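Local coordinates for cell division topological specificity factor (Helicobacter pylori, PDB 3KU7), which probably restricts septum formation to the middle of the cell by countering the division inhibitors MinC and MinD there while allowing inhibition at the poles, at residues A[22-27]-A[71-76]. Numbering follows the deposited sequence.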
# COMPACT_ATOMS: atom_id res chain seq x y z
N ARG A 22 -13.80 5.51 1.35
CA ARG A 22 -12.47 5.38 1.88
C ARG A 22 -11.68 4.33 1.10
O ARG A 22 -12.25 3.50 0.40
CB ARG A 22 -12.58 5.01 3.37
CG ARG A 22 -13.57 5.90 4.17
CD ARG A 22 -14.52 5.07 5.07
NE ARG A 22 -15.78 5.76 5.41
CZ ARG A 22 -16.96 5.15 5.58
NH1 ARG A 22 -17.07 3.84 5.43
NH2 ARG A 22 -18.03 5.86 5.90
N LEU A 23 -10.36 4.40 1.24
CA LEU A 23 -9.42 3.47 0.62
C LEU A 23 -8.41 3.28 1.76
O LEU A 23 -8.13 4.22 2.48
CB LEU A 23 -8.77 4.11 -0.59
CG LEU A 23 -8.24 3.21 -1.70
CD1 LEU A 23 -9.37 2.46 -2.39
CD2 LEU A 23 -7.52 4.09 -2.69
N LYS A 24 -7.87 2.07 1.90
CA LYS A 24 -6.93 1.77 2.98
C LYS A 24 -5.68 1.06 2.50
O LYS A 24 -5.75 0.08 1.79
CB LYS A 24 -7.62 0.91 4.03
CG LYS A 24 -6.74 0.49 5.18
CD LYS A 24 -7.20 1.16 6.46
CE LYS A 24 -6.80 0.35 7.70
NZ LYS A 24 -7.66 0.62 8.89
N LEU A 25 -4.52 1.53 2.94
CA LEU A 25 -3.25 0.95 2.55
C LEU A 25 -2.41 0.55 3.74
O LEU A 25 -2.18 1.34 4.65
CB LEU A 25 -2.49 1.95 1.69
CG LEU A 25 -1.03 1.64 1.47
CD1 LEU A 25 -0.88 0.65 0.34
CD2 LEU A 25 -0.33 2.93 1.15
N ILE A 26 -1.92 -0.69 3.73
CA ILE A 26 -1.09 -1.17 4.82
C ILE A 26 0.26 -1.62 4.33
O ILE A 26 0.37 -2.32 3.33
CB ILE A 26 -1.75 -2.36 5.54
CG1 ILE A 26 -2.78 -1.83 6.53
CG2 ILE A 26 -0.70 -3.23 6.24
CD1 ILE A 26 -3.64 -2.91 7.12
N LEU A 27 1.29 -1.18 5.03
CA LEU A 27 2.63 -1.60 4.67
C LEU A 27 3.19 -2.30 5.88
O LEU A 27 3.47 -1.68 6.90
CB LEU A 27 3.51 -0.40 4.30
CG LEU A 27 3.99 -0.40 2.85
CD1 LEU A 27 5.10 0.63 2.67
CD2 LEU A 27 4.51 -1.76 2.50
N THR A 71 3.12 -2.05 11.07
CA THR A 71 2.24 -1.70 9.98
C THR A 71 1.99 -0.24 9.71
O THR A 71 1.16 0.35 10.37
CB THR A 71 0.90 -2.35 10.24
OG1 THR A 71 1.09 -3.75 10.45
CG2 THR A 71 -0.05 -2.09 9.09
N ILE A 72 2.68 0.34 8.74
CA ILE A 72 2.42 1.73 8.38
C ILE A 72 1.01 1.72 7.78
O ILE A 72 0.80 1.21 6.68
CB ILE A 72 3.36 2.25 7.30
CG1 ILE A 72 4.80 1.79 7.57
CG2 ILE A 72 3.21 3.78 7.21
CD1 ILE A 72 5.36 2.37 8.79
N GLU A 73 0.05 2.29 8.50
CA GLU A 73 -1.35 2.30 8.07
C GLU A 73 -1.67 3.65 7.45
O GLU A 73 -1.27 4.67 7.97
CB GLU A 73 -2.25 2.04 9.28
CG GLU A 73 -3.64 1.51 8.96
CD GLU A 73 -4.33 0.86 10.16
OE1 GLU A 73 -4.48 1.52 11.22
OE2 GLU A 73 -4.75 -0.32 10.05
N VAL A 74 -2.40 3.63 6.35
CA VAL A 74 -2.77 4.86 5.65
C VAL A 74 -4.21 4.88 5.17
O VAL A 74 -4.58 4.14 4.26
CB VAL A 74 -1.87 5.12 4.43
CG1 VAL A 74 -2.35 6.33 3.68
CG2 VAL A 74 -0.46 5.36 4.86
N GLU A 75 -5.02 5.76 5.77
CA GLU A 75 -6.42 5.92 5.43
C GLU A 75 -6.59 7.08 4.48
O GLU A 75 -6.15 8.21 4.71
CB GLU A 75 -7.27 6.13 6.70
CG GLU A 75 -7.24 4.97 7.67
CD GLU A 75 -5.90 4.78 8.43
OE1 GLU A 75 -5.69 3.69 9.00
OE2 GLU A 75 -5.05 5.70 8.48
N ILE A 76 -7.27 6.77 3.39
CA ILE A 76 -7.49 7.71 2.32
C ILE A 76 -8.96 7.92 1.97
O ILE A 76 -9.64 7.01 1.51
CB ILE A 76 -6.73 7.19 1.07
CG1 ILE A 76 -5.26 6.91 1.44
CG2 ILE A 76 -6.86 8.20 -0.06
CD1 ILE A 76 -4.48 6.04 0.45
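Lys-24 NZ is the polar atom that two acidic groups share: Glu-73 OE2 lies 3.3 Å from this NZ, in a salt bridge, and Glu-75 OE1 makes a long one with the same NZ at 3.6 Å. The three residues sit on one face of an antiparallel beta ladder joining the 22-30 and 69-77 strands, whose short segments run at 167° to each other. Lys-24 starts with CG anti to its backbone N (chi1 178°) and then bends at chi2, which brings its end closer to strand 69-77; there it lies alongside Glu-75 but slants across Glu-73. On strand 57-61, beyond strand 69-77, the side chain of Lys-61 touches both glutamates.

Three hydrogen-bonded pairs set the register: Leu-23 with Ile-76, Leu-25 with Val-74, Leu-27 with Ile-72. Each supplies two backbone bonds, for example Leu-25 N to Val-74 O at 2.9 Å, with an N-H...O angle of 162°. Their side chains share the other face, where Leu-25 CB and Val-74 CB approach to 4.2 Å, and helix 38-53 covers it through Ile-45, Ile-46 and Ile-49. Strand 22-30 also pairs with a strand of the second subunit, continuing the sheet across the dimer interface. Between hydrogen-bonded pairs, Lys-24 CA donates a C-H...O contact to Val-74 O at 3.6 Å.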